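Putative aminooxidase (Propionibacterium acnes, PDB 2BA9) probably isomerises polyunsaturated fatty acids such as linoleic acid to conjugated linoleic acid, using a bound flavin-adenine dinucleotide. Local coordinates at residues A[44-58]-A[361-373]. Numbering follows the deposited sequence.
Sequences GKCHSPNYHGRRYEM and KIIEEQTWYYFPH. With FAD (flavin-adenine dinucleotide), chain D.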
ATOM      1  N   GLY A  44     -10.648  -3.116   2.394  1.00 25.06           N
ATOM      2  CA  GLY A  44     -10.027  -2.903   1.084  1.00 25.06           C
ATOM      3  C   GLY A  44      -8.972  -3.949   0.729  1.00 25.20           C
ATOM      4  O   GLY A  44      -9.291  -5.137   0.537  1.00 25.01           O
ATOM      5  N   LYS A  45      -7.716  -3.508   0.654  1.00 24.56           N
ATOM      6  CA  LYS A  45      -6.609  -4.374   0.228  1.00 24.68           C
ATOM      7  C   LYS A  45      -5.950  -5.128   1.403  1.00 24.74           C
ATOM      8  O   LYS A  45      -4.991  -5.887   1.218  1.00 24.61           O
ATOM      9  CB  LYS A  45      -5.586  -3.581  -0.601  1.00 24.40           C
ATOM     10  CG  LYS A  45      -6.167  -3.064  -1.921  1.00 23.31           C
ATOM     11  CD  LYS A  45      -5.085  -2.651  -2.908  1.00 22.96           C
ATOM     12  CE  LYS A  45      -4.464  -1.302  -2.536  1.00 23.11           C
ATOM     13  NZ  LYS A  45      -5.376  -0.155  -2.827  1.00 21.07           N
ATOM     14  N   CYS A  46      -6.477  -4.904   2.603  1.00 25.00           N
ATOM     15  CA  CYS A  46      -6.338  -5.851   3.705  1.00 25.51           C
ATOM     16  C   CYS A  46      -7.493  -6.826   3.555  1.00 25.48           C
ATOM     17  O   CYS A  46      -8.609  -6.553   4.015  1.00 25.76           O
ATOM     18  CB  CYS A  46      -6.408  -5.151   5.048  1.00 25.64           C
ATOM     19  SG  CYS A  46      -5.027  -4.045   5.336  1.00 26.87           S
ATOM     20  N   HIS A  47      -7.216  -7.950   2.897  1.00 25.30           N
ATOM     21  CA  HIS A  47      -8.259  -8.856   2.422  1.00 25.40           C
ATOM     22  C   HIS A  47      -7.863 -10.280   2.698  1.00 25.42           C
ATOM     23  O   HIS A  47      -6.952 -10.817   2.046  1.00 25.48           O
ATOM     24  CB  HIS A  47      -8.471  -8.653   0.928  1.00 25.41           C
ATOM     25  CG  HIS A  47      -9.769  -9.190   0.422  1.00 26.78           C
ATOM     26  ND1 HIS A  47     -10.980  -8.610   0.732  1.00 27.99           N
ATOM     27  CD2 HIS A  47     -10.050 -10.248  -0.373  1.00 26.64           C
ATOM     28  CE1 HIS A  47     -11.950  -9.287   0.144  1.00 27.79           C
ATOM     29  NE2 HIS A  47     -11.412 -10.280  -0.539  1.00 26.76           N
ATOM     30  N   SER A  48      -8.581 -10.903   3.630  1.00 25.44           N
ATOM     31  CA  SER A  48      -8.196 -12.191   4.189  1.00 25.71           C
ATOM     32  C   SER A  48      -9.337 -13.227   4.122  1.00 25.85           C
ATOM     33  O   SER A  48     -10.054 -13.426   5.101  1.00 25.26           O
ATOM     34  CB  SER A  48      -7.754 -11.989   5.643  1.00 25.94           C
ATOM     35  OG  SER A  48      -6.963 -10.813   5.775  1.00 25.97           O
ATOM     36  N   PRO A  49      -9.506 -13.889   2.964  1.00 25.67           N
ATOM     37  CA  PRO A  49     -10.546 -14.911   2.851  1.00 25.43           C
ATOM     38  C   PRO A  49     -10.209 -16.249   3.504  1.00 25.19           C
ATOM     39  O   PRO A  49      -9.072 -16.501   3.890  1.00 24.83           O
ATOM     40  CB  PRO A  49     -10.714 -15.092   1.335  1.00 25.42           C
ATOM     41  CG  PRO A  49      -9.806 -14.080   0.678  1.00 24.94           C
ATOM     42  CD  PRO A  49      -8.783 -13.717   1.693  1.00 25.73           C
ATOM     43  N   ASN A  50     -11.225 -17.098   3.589  1.00 24.74           N
ATOM     44  CA  ASN A  50     -11.137 -18.357   4.298  1.00 24.44           C
ATOM     45  C   ASN A  50     -10.858 -19.523   3.348  1.00 24.08           C
ATOM     46  O   ASN A  50     -11.308 -19.532   2.193  1.00 24.15           O
ATOM     47  CB  ASN A  50     -12.438 -18.643   5.053  1.00 24.14           C
ATOM     48  CG  ASN A  50     -12.776 -17.593   6.086  1.00 23.97           C
ATOM     49  OD1 ASN A  50     -12.458 -17.752   7.262  1.00 25.49           O
ATOM     50  ND2 ASN A  50     -13.460 -16.536   5.667  1.00 23.60           N
ATOM     51  N   TYR A  51     -10.125 -20.508   3.856  1.00 24.05           N
ATOM     52  CA  TYR A  51      -9.925 -21.775   3.169  1.00 23.97           C
ATOM     53  C   TYR A  51      -9.560 -22.827   4.201  1.00 24.19           C
ATOM     54  O   TYR A  51      -8.599 -22.654   4.918  1.00 23.74           O
ATOM     55  CB  TYR A  51      -8.814 -21.683   2.124  1.00 23.79           C
ATOM     56  CG  TYR A  51      -8.660 -22.959   1.294  1.00 23.67           C
ATOM     57  CD1 TYR A  51      -9.617 -23.307   0.344  1.00 24.08           C
ATOM     58  CD2 TYR A  51      -7.570 -23.803   1.459  1.00 23.41           C
ATOM     59  CE1 TYR A  51      -9.501 -24.459  -0.416  1.00 24.45           C
ATOM     60  CE2 TYR A  51      -7.440 -24.980   0.686  1.00 24.75           C
ATOM     61  CZ  TYR A  51      -8.417 -25.298  -0.241  1.00 24.48           C
ATOM     62  OH  TYR A  51      -8.324 -26.432  -1.021  1.00 23.54           O
ATOM     63  N   HIS A  52     -10.329 -23.916   4.238  1.00 24.89           N
ATOM     64  CA  HIS A  52     -10.117 -25.029   5.164  1.00 25.98           C
ATOM     65  C   HIS A  52      -9.894 -24.566   6.611  1.00 26.33           C
ATOM     66  O   HIS A  52      -8.897 -24.922   7.234  1.00 27.14           O
ATOM     67  CB  HIS A  52      -8.950 -25.913   4.681  1.00 26.18           C
ATOM     68  CG  HIS A  52      -9.298 -26.815   3.530  1.00 26.85           C
ATOM     69  ND1 HIS A  52      -8.447 -27.803   3.076  1.00 28.18           N
ATOM     70  CD2 HIS A  52     -10.407 -26.891   2.754  1.00 28.19           C
ATOM     71  CE1 HIS A  52      -9.003 -28.431   2.054  1.00 27.07           C
ATOM     72  NE2 HIS A  52     -10.198 -27.904   1.844  1.00 27.53           N
ATOM     73  N   GLY A  53     -10.817 -23.754   7.125  1.00 26.16           N
ATOM     74  CA  GLY A  53     -10.830 -23.391   8.545  1.00 26.10           C
ATOM     75  C   GLY A  53      -9.879 -22.286   8.978  1.00 26.28           C
ATOM     76  O   GLY A  53      -9.820 -21.950  10.156  1.00 26.06           O
ATOM     77  N   ARG A  54      -9.123 -21.722   8.038  1.00 26.49           N
ATOM     78  CA  ARG A  54      -8.144 -20.681   8.356  1.00 27.08           C
ATOM     79  C   ARG A  54      -8.159 -19.647   7.239  1.00 26.82           C
ATOM     80  O   ARG A  54      -8.634 -19.915   6.139  1.00 26.47           O
ATOM     81  CB  ARG A  54      -6.725 -21.264   8.520  1.00 27.86           C
ATOM     82  CG  ARG A  54      -6.600 -22.300   9.644  1.00 29.75           C
ATOM     83  CD  ARG A  54      -5.169 -22.564  10.088  1.00 31.37           C
ATOM     84  NE  ARG A  54      -4.547 -23.643   9.333  1.00 34.38           N
ATOM     85  CZ  ARG A  54      -3.406 -24.259   9.660  1.00 35.79           C
ATOM     86  NH1 ARG A  54      -2.733 -23.922  10.763  1.00 36.20           N
ATOM     87  NH2 ARG A  54      -2.941 -25.230   8.879  1.00 36.43           N
ATOM     88  N   ARG A  55      -7.659 -18.462   7.544  1.00 26.56           N
ATOM     89  CA  ARG A  55      -7.675 -17.375   6.592  1.00 26.54           C
ATOM     90  C   ARG A  55      -6.326 -17.202   5.926  1.00 26.50           C
ATOM     91  O   ARG A  55      -5.275 -17.266   6.567  1.00 26.22           O
ATOM     92  CB  ARG A  55      -8.114 -16.069   7.263  1.00 26.39           C
ATOM     93  CG  ARG A  55      -9.494 -16.160   7.917  1.00 26.15           C
ATOM     94  CD  ARG A  55      -9.845 -14.938   8.718  1.00 25.39           C
ATOM     95  NE  ARG A  55     -10.235 -13.806   7.880  1.00 24.99           N
ATOM     96  CZ  ARG A  55     -10.780 -12.678   8.334  1.00 25.22           C
ATOM     97  NH1 ARG A  55     -11.008 -12.500   9.631  1.00 25.33           N
ATOM     98  NH2 ARG A  55     -11.107 -11.715   7.486  1.00 26.78           N
ATOM     99  N   TYR A  56      -6.362 -16.948   4.628  1.00 26.61           N
ATOM    100  CA  TYR A  56      -5.158 -16.604   3.898  1.00 26.63           C
ATOM    101  C   TYR A  56      -5.252 -15.144   3.467  1.00 26.95           C
ATOM    102  O   TYR A  56      -6.309 -14.519   3.592  1.00 27.73           O
ATOM    103  CB  TYR A  56      -4.952 -17.539   2.704  1.00 26.52           C
ATOM    104  CG  TYR A  56      -6.051 -17.512   1.670  1.00 25.97           C
ATOM    105  CD1 TYR A  56      -5.933 -16.740   0.523  1.00 26.77           C
ATOM    106  CD2 TYR A  56      -7.199 -18.275   1.827  1.00 25.43           C
ATOM    107  CE1 TYR A  56      -6.927 -16.728  -0.446  1.00 26.16           C
ATOM    108  CE2 TYR A  56      -8.198 -18.269   0.869  1.00 26.69           C
ATOM    109  CZ  TYR A  56      -8.056 -17.490  -0.266  1.00 26.37           C
ATOM    110  OH  TYR A  56      -9.050 -17.480  -1.217  1.00 27.72           O
ATOM    111  N   GLU A  57      -4.140 -14.609   2.972  1.00 26.42           N
ATOM    112  CA  GLU A  57      -4.057 -13.206   2.629  1.00 26.26           C
ATOM    113  C   GLU A  57      -4.031 -13.074   1.108  1.00 26.25           C
ATOM    114  O   GLU A  57      -3.148 -13.620   0.417  1.00 25.59           O
ATOM    115  CB  GLU A  57      -2.808 -12.561   3.243  1.00 26.24           C
ATOM    116  CG  GLU A  57      -2.683 -12.622   4.779  1.00 27.21           C
ATOM    117  CD  GLU A  57      -3.532 -11.589   5.526  1.00 28.53           C
ATOM    118  OE1 GLU A  57      -4.620 -11.202   5.019  1.00 27.73           O
ATOM    119  OE2 GLU A  57      -3.104 -11.153   6.633  1.00 27.76           O
ATOM    120  N   MET A  58      -5.024 -12.376   0.588  1.00 26.63           N
ATOM    121  CA  MET A  58      -5.012 -11.923  -0.790  1.00 27.14           C
ATOM    122  C   MET A  58      -4.380 -10.533  -0.900  1.00 27.56           C
ATOM    123  O   MET A  58      -4.044 -10.076  -1.996  1.00 28.40           O
ATOM    124  CB  MET A  58      -6.435 -11.933  -1.367  1.00 26.95           C
ATOM    125  CG  MET A  58      -6.910 -13.334  -1.756  1.00 27.81           C
ATOM    126  SD  MET A  58      -5.899 -14.177  -3.026  1.00 26.95           S
ATOM    127  CE  MET A  58      -5.974 -12.944  -4.333  1.00 22.97           C
ATOM    128  N   LYS A 361      -3.501 -26.012  -8.500  1.00 25.63           N
ATOM    129  CA  LYS A 361      -4.688 -25.200  -8.654  1.00 25.30           C
ATOM    130  C   LYS A 361      -4.465 -23.763  -8.206  1.00 24.63           C
ATOM    131  O   LYS A 361      -3.792 -23.537  -7.228  1.00 23.54           O
ATOM    132  CB  LYS A 361      -5.805 -25.800  -7.815  1.00 25.24           C
ATOM    133  CG  LYS A 361      -7.182 -25.397  -8.269  1.00 26.71           C
ATOM    134  CD  LYS A 361      -7.637 -26.179  -9.493  1.00 26.92           C
ATOM    135  CE  LYS A 361      -8.009 -27.636  -9.155  1.00 28.24           C
ATOM    136  NZ  LYS A 361      -8.543 -27.841  -7.798  1.00 26.97           N
ATOM    137  N   ILE A 362      -5.062 -22.814  -8.936  1.00 24.95           N
ATOM    138  CA  ILE A 362      -5.224 -21.423  -8.490  1.00 24.70           C
ATOM    139  C   ILE A 362      -6.703 -21.237  -8.153  1.00 25.14           C
ATOM    140  O   ILE A 362      -7.571 -21.264  -9.053  1.00 24.76           O
ATOM    141  CB  ILE A 362      -4.841 -20.373  -9.570  1.00 24.79           C
ATOM    142  CG1 ILE A 362      -3.384 -20.529 -10.031  1.00 24.23           C
ATOM    143  CG2 ILE A 362      -5.020 -18.975  -9.020  1.00 24.80           C
ATOM    144  CD1 ILE A 362      -3.108 -19.932 -11.412  1.00 23.35           C
ATOM    145  N   ILE A 363      -6.996 -21.068  -6.865  1.00 25.27           N
ATOM    146  CA  ILE A 363      -8.388 -20.976  -6.401  1.00 25.98           C
ATOM    147  C   ILE A 363      -8.893 -19.526  -6.387  1.00 26.19           C
ATOM    148  O   ILE A 363     -10.099 -19.298  -6.420  1.00 27.20           O
ATOM    149  CB  ILE A 363      -8.602 -21.648  -4.995  1.00 26.12           C
ATOM    150  CG1 ILE A 363      -7.908 -20.856  -3.878  1.00 25.98           C
ATOM    151  CG2 ILE A 363      -8.113 -23.126  -5.015  1.00 25.53           C
ATOM    152  CD1 ILE A 363      -8.461 -21.126  -2.464  1.00 27.35           C
ATOM    153  N   GLU A 364      -7.974 -18.562  -6.346  1.00 26.21           N
ATOM    154  CA  GLU A 364      -8.315 -17.139  -6.420  1.00 26.56           C
ATOM    155  C   GLU A 364      -7.197 -16.294  -7.057  1.00 26.58           C
ATOM    156  O   GLU A 364      -6.014 -16.472  -6.775  1.00 26.89           O
ATOM    157  CB  GLU A 364      -8.649 -16.584  -5.027  1.00 26.44           C
ATOM    158  CG  GLU A 364      -9.389 -15.264  -5.048  1.00 27.30           C
ATOM    159  CD  GLU A 364      -9.675 -14.674  -3.655  1.00 26.76           C
ATOM    160  OE1 GLU A 364      -9.576 -15.383  -2.628  1.00 25.56           O
ATOM    161  OE2 GLU A 364     -10.002 -13.474  -3.603  1.00 25.54           O
ATOM    162  N   GLU A 365      -7.609 -15.355  -7.900  1.00 26.45           N
ATOM    163  CA  GLU A 365      -6.711 -14.396  -8.525  1.00 26.48           C
ATOM    164  C   GLU A 365      -7.275 -13.002  -8.424  1.00 26.35           C
ATOM    165  O   GLU A 365      -8.478 -12.793  -8.632  1.00 26.12           O
ATOM    166  CB  GLU A 365      -6.510 -14.716  -9.997  1.00 26.23           C
ATOM    167  CG  GLU A 365      -5.373 -13.946 -10.605  1.00 26.42           C
ATOM    168  CD  GLU A 365      -5.177 -14.282 -12.039  1.00 25.85           C
ATOM    169  OE1 GLU A 365      -5.938 -13.734 -12.865  1.00 27.26           O
ATOM    170  OE2 GLU A 365      -4.284 -15.114 -12.336  1.00 23.86           O
ATOM    171  N   GLN A 366      -6.393 -12.051  -8.124  1.00 26.75           N
ATOM    172  CA  GLN A 366      -6.762 -10.642  -8.058  1.00 27.04           C
ATOM    173  C   GLN A 366      -5.657  -9.781  -8.621  1.00 26.44           C
ATOM    174  O   GLN A 366      -4.520  -9.905  -8.176  1.00 26.76           O
ATOM    175  CB  GLN A 366      -6.987 -10.236  -6.599  1.00 27.74           C
ATOM    176  CG  GLN A 366      -7.438  -8.799  -6.419  1.00 29.02           C
ATOM    177  CD  GLN A 366      -8.856  -8.585  -6.805  1.00 30.55           C
ATOM    178  OE1 GLN A 366      -9.760  -9.231  -6.270  1.00 33.14           O
ATOM    179  NE2 GLN A 366      -9.081  -7.662  -7.725  1.00 31.38           N
ATOM    180  N   THR A 367      -5.982  -8.915  -9.584  1.00 26.31           N
ATOM    181  CA  THR A 367      -5.102  -7.771  -9.907  1.00 26.27           C
ATOM    182  C   THR A 367      -5.633  -6.539  -9.165  1.00 26.34           C
ATOM    183  O   THR A 367      -6.774  -6.109  -9.348  1.00 26.80           O
ATOM    184  CB  THR A 367      -4.959  -7.494 -11.416  1.00 25.78           C
ATOM    185  OG1 THR A 367      -4.419  -8.652 -12.067  1.00 26.64           O
ATOM    186  CG2 THR A 367      -4.014  -6.316 -11.658  1.00 25.85           C
ATOM    187  N   TRP A 368      -4.796  -5.984  -8.310  1.00 26.52           N
ATOM    188  CA  TRP A 368      -5.205  -4.894  -7.433  1.00 26.33           C
ATOM    189  C   TRP A 368      -4.846  -3.540  -8.034  1.00 26.10           C
ATOM    190  O   TRP A 368      -3.818  -3.401  -8.696  1.00 26.57           O
ATOM    191  CB  TRP A 368      -4.466  -5.003  -6.112  1.00 26.39           C
ATOM    192  CG  TRP A 368      -4.760  -6.183  -5.277  1.00 26.37           C
ATOM    193  CD1 TRP A 368      -3.959  -7.267  -5.087  1.00 26.15           C
ATOM    194  CD2 TRP A 368      -5.916  -6.388  -4.456  1.00 26.04           C
ATOM    195  NE1 TRP A 368      -4.542  -8.133  -4.204  1.00 25.70           N
ATOM    196  CE2 TRP A 368      -5.745  -7.619  -3.800  1.00 25.71           C
ATOM    197  CE3 TRP A 368      -7.075  -5.644  -4.209  1.00 25.96           C
ATOM    198  CZ2 TRP A 368      -6.691  -8.129  -2.907  1.00 25.94           C
ATOM    199  CZ3 TRP A 368      -8.020  -6.156  -3.324  1.00 26.26           C
ATOM    200  CH2 TRP A 368      -7.821  -7.386  -2.687  1.00 25.60           C
ATOM    201  N   TYR A 369      -5.690  -2.542  -7.786  1.00 25.82           N
ATOM    202  CA  TYR A 369      -5.329  -1.146  -8.005  1.00 25.32           C
ATOM    203  C   TYR A 369      -4.390  -0.816  -6.859  1.00 25.44           C
ATOM    204  O   TYR A 369      -4.790  -0.776  -5.677  1.00 25.02           O
ATOM    205  CB  TYR A 369      -6.549  -0.242  -7.980  1.00 25.29           C
ATOM    206  CG  TYR A 369      -6.244   1.231  -8.068  1.00 24.44           C
ATOM    207  CD1 TYR A 369      -6.201   1.887  -9.296  1.00 24.03           C
ATOM    208  CD2 TYR A 369      -6.019   1.985  -6.915  1.00 24.97           C
ATOM    209  CE1 TYR A 369      -5.947   3.267  -9.368  1.00 24.37           C
ATOM    210  CE2 TYR A 369      -5.756   3.347  -6.983  1.00 23.81           C
ATOM    211  CZ  TYR A 369      -5.714   3.972  -8.203  1.00 24.21           C
ATOM    212  OH  TYR A 369      -5.454   5.317  -8.250  1.00 26.43           O
ATOM    213  N   TYR A 370      -3.134  -0.601  -7.218  1.00 25.07           N
ATOM    214  CA  TYR A 370      -2.061  -0.629  -6.256  1.00 24.92           C
ATOM    215  C   TYR A 370      -1.183   0.592  -6.416  1.00 25.00           C
ATOM    216  O   TYR A 370      -0.992   1.104  -7.526  1.00 24.45           O
ATOM    217  CB  TYR A 370      -1.229  -1.896  -6.460  1.00 24.85           C
ATOM    218  CG  TYR A 370      -0.438  -2.312  -5.238  1.00 24.21           C
ATOM    219  CD1 TYR A 370      -1.081  -2.790  -4.109  1.00 23.16           C
ATOM    220  CD2 TYR A 370       0.947  -2.233  -5.221  1.00 24.42           C
ATOM    221  CE1 TYR A 370      -0.368  -3.168  -2.982  1.00 24.49           C
ATOM    222  CE2 TYR A 370       1.675  -2.616  -4.093  1.00 25.01           C
ATOM    223  CZ  TYR A 370       1.001  -3.087  -2.977  1.00 23.09           C
ATOM    224  OH  TYR A 370       1.686  -3.471  -1.868  1.00 23.60           O
ATOM    225  N   PHE A 371      -0.661   1.035  -5.282  1.00 24.99           N
ATOM    226  CA  PHE A 371       0.312   2.112  -5.191  1.00 24.67           C
ATOM    227  C   PHE A 371       0.075   3.282  -6.135  1.00 24.86           C
ATOM    228  O   PHE A 371       0.874   3.507  -7.041  1.00 24.29           O
ATOM    229  CB  PHE A 371       1.738   1.552  -5.375  1.00 24.83           C
ATOM    230  CG  PHE A 371       2.832   2.583  -5.162  1.00 24.32           C
ATOM    231  CD1 PHE A 371       2.734   3.545  -4.151  1.00 24.76           C
ATOM    232  CD2 PHE A 371       3.949   2.595  -5.975  1.00 25.45           C
ATOM    233  CE1 PHE A 371       3.745   4.480  -3.934  1.00 24.54           C
ATOM    234  CE2 PHE A 371       4.962   3.550  -5.787  1.00 24.78           C
ATOM    235  CZ  PHE A 371       4.858   4.490  -4.755  1.00 25.37           C
ATOM    236  N   PRO A 372      -1.015   4.046  -5.918  1.00 24.97           N
ATOM    237  CA  PRO A 372      -1.122   5.268  -6.702  1.00 25.30           C
ATOM    238  C   PRO A 372       0.008   6.209  -6.332  1.00 25.26           C
ATOM    239  O   PRO A 372       0.331   6.375  -5.152  1.00 25.01           O
ATOM    240  CB  PRO A 372      -2.472   5.861  -6.272  1.00 25.18           C
ATOM    241  CG  PRO A 372      -2.720   5.268  -4.894  1.00 24.95           C
ATOM    242  CD  PRO A 372      -2.153   3.877  -4.995  1.00 25.02           C
ATOM    243  N   HIS A 373       0.607   6.818  -7.339  1.00 25.54           N
ATOM    244  CA  HIS A 373       1.685   7.761  -7.130  1.00 25.51           C
ATOM    245  C   HIS A 373       1.839   8.639  -8.375  1.00 25.79           C
ATOM    246  O   HIS A 373       1.116   8.461  -9.361  1.00 25.61           O
ATOM    247  CB  HIS A 373       2.982   7.021  -6.802  1.00 25.18           C
ATOM    248  CG  HIS A 373       3.480   6.138  -7.897  1.00 24.88           C
ATOM    249  ND1 HIS A 373       2.926   4.901  -8.172  1.00 25.43           N
ATOM    250  CD2 HIS A 373       4.516   6.283  -8.754  1.00 23.48           C
ATOM    251  CE1 HIS A 373       3.588   4.336  -9.164  1.00 24.01           C
ATOM    252  NE2 HIS A 373       4.556   5.152  -9.538  1.00 23.65           N
TER
HETATM  253  PA  FAD D 500      -7.810   0.411  -0.076  1.00 19.59           P
HETATM  254  O1A FAD D 500      -7.213  -0.590   0.869  1.00 19.96           O
HETATM  255  O2A FAD D 500      -7.667   0.121  -1.556  1.00 19.83           O
HETATM  256  O5B FAD D 500      -9.382   0.509   0.214  1.00 20.92           O
HETATM  257  C5B FAD D 500     -10.123   1.443  -0.536  1.00 23.05           C
HETATM  258  C4B FAD D 500     -11.605   1.234  -0.305  1.00 23.62           C
HETATM  259  O4B FAD D 500     -12.322   2.207  -1.038  1.00 24.57           O
HETATM  260  C3B FAD D 500     -12.064  -0.155  -0.756  1.00 23.93           C
HETATM  261  O3B FAD D 500     -12.752  -0.797   0.293  1.00 23.63           O
HETATM  262  C2B FAD D 500     -12.931   0.130  -1.959  1.00 24.35           C
HETATM  263  O2B FAD D 500     -13.923  -0.872  -2.184  1.00 24.46           O
HETATM  264  C1B FAD D 500     -13.410   1.562  -1.661  1.00 24.38           C
HETATM  265  N9A FAD D 500     -13.829   2.232  -2.905  1.00 23.97           N
HETATM  266  C8A FAD D 500     -13.100   2.380  -4.066  1.00 24.64           C
HETATM  267  N7A FAD D 500     -13.865   3.037  -4.982  1.00 23.58           N
HETATM  268  C5A FAD D 500     -15.073   3.310  -4.416  1.00 24.46           C
HETATM  269  C6A FAD D 500     -16.242   3.942  -4.889  1.00 23.92           C
HETATM  270  N6A FAD D 500     -16.161   4.755  -5.992  1.00 23.78           N
HETATM  271  N1A FAD D 500     -17.320   4.087  -4.023  1.00 24.67           N
HETATM  272  C2A FAD D 500     -17.287   3.567  -2.736  1.00 25.15           C
HETATM  273  N3A FAD D 500     -16.132   2.942  -2.285  1.00 24.60           N
HETATM  274  C4A FAD D 500     -15.057   2.796  -3.109  1.00 24.25           C
HETATM  275  N1  FAD D 500       0.358  -2.712   3.417  1.00 25.89           N
HETATM  276  C2  FAD D 500       1.233  -2.749   4.483  1.00 28.77           C
HETATM  277  O2  FAD D 500       1.196  -1.866   5.340  1.00 25.85           O
HETATM  278  N3  FAD D 500       2.168  -3.763   4.568  1.00 29.83           N
HETATM  279  C4  FAD D 500       2.208  -4.753   3.609  1.00 29.28           C
HETATM  280  O4  FAD D 500       3.048  -5.659   3.726  1.00 30.85           O
HETATM  281  C4X FAD D 500       1.312  -4.725   2.535  1.00 27.21           C
HETATM  282  N5  FAD D 500       1.338  -5.688   1.541  1.00 24.38           N
HETATM  283  C5X FAD D 500       0.357  -5.759   0.571  1.00 24.27           C
HETATM  284  C6  FAD D 500       0.327  -6.821  -0.330  1.00 23.47           C
HETATM  285  C7  FAD D 500      -0.691  -6.899  -1.278  1.00 23.93           C
HETATM  286  C7M FAD D 500      -0.702  -8.068  -2.222  1.00 23.84           C
HETATM  287  C8  FAD D 500      -1.668  -5.908  -1.331  1.00 23.67           C
HETATM  288  C8M FAD D 500      -2.781  -5.944  -2.334  1.00 22.83           C
HETATM  289  C9  FAD D 500      -1.625  -4.848  -0.430  1.00 23.66           C
HETATM  290  C9A FAD D 500      -0.611  -4.753   0.523  1.00 24.16           C
HETATM  291  N10 FAD D 500      -0.535  -3.679   1.430  1.00 23.80           N
HETATM  292  C10 FAD D 500       0.372  -3.701   2.464  1.00 25.30           C
HETATM  293  C1' FAD D 500      -1.168  -2.365   1.116  1.00 20.63           C
HETATM  294  C2' FAD D 500      -2.413  -2.116   1.958  1.00 19.91           C
HETATM  295  O2' FAD D 500      -3.290  -3.237   1.960  1.00 21.29           O
HETATM  296  C3' FAD D 500      -3.101  -0.880   1.400  1.00 20.46           C
HETATM  297  O3' FAD D 500      -2.147   0.178   1.281  1.00 20.43           O
HETATM  298  C4' FAD D 500      -4.272  -0.466   2.276  1.00 20.53           C
HETATM  299  O4' FAD D 500      -5.344  -1.395   2.178  1.00 24.59           O
HETATM  300  C5' FAD D 500      -4.704   0.936   1.870  1.00 21.46           C
HETATM  301  O5' FAD D 500      -5.952   1.235   2.428  1.00 20.30           O
HETATM  302  P   FAD D 500      -6.893   2.366   1.748  1.00 20.53           P
HETATM  303  O1P FAD D 500      -8.214   2.470   2.487  1.00 20.58           O
HETATM  304  O2P FAD D 500      -6.137   3.649   1.748  1.00 23.73           O
HETATM  305  O3P FAD D 500      -7.201   1.860   0.256  1.00 21.28           O
HETATM  306  O   HOH W   1     -11.979 -12.682  -2.289  1.00 27.43           O
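Lys45 runs along the indole of Trp368 and ends between the FAD pyrophosphate and the backbone of Tyr369. Its CB lies 3.5 Å from the ribityl oxygens O2' and O4' of FAD; CG comes 3.6 Å from CE3 of Trp368, CD passes on toward Tyr369 O, and CE approaches CD1 of Tyr370. Bends at chi3 and chi4 put NZ between two acceptors. It bonds FAD O2A at 2.6 Å. Tyr369 O takes the second bond from NZ at 3.0 Å, almost in line with the carbonyl (168°). NZ also forms a salt bridge with Glu401, and its charge probably offsets both the carboxylate and the phosphate. In this flavin-containing amine oxidoreductase family member, residues 44-46 and Met58 meet the outermost strand 359-373 of a mixed sheet at the FAD, while the hairpin with its type I' turn, Tyr51 to Arg54, reaches away from the cofactor. Trp368 is sandwiched, with the flavin methyl C8M 3.2 Å above the indole plane, toward its rim, and Gln366 CG over the centre of the opposite face. Its NE1 donates to Met58 O at 3.0 Å, a bent bond (135° at the hydrogen) that, with the groups on both faces, helps hold the ring's rotation. The six-membered ring's edge lies in an offset edge-to-face arrangement with the His47 ring, the planes 73° apart. Farther along the strand, the extended Glu364 brings OE1 within 2.6 Å of Tyr56 OH, which donates nearly along the C-O axis, while a water joins Glu364 OE2 to His47 NE2.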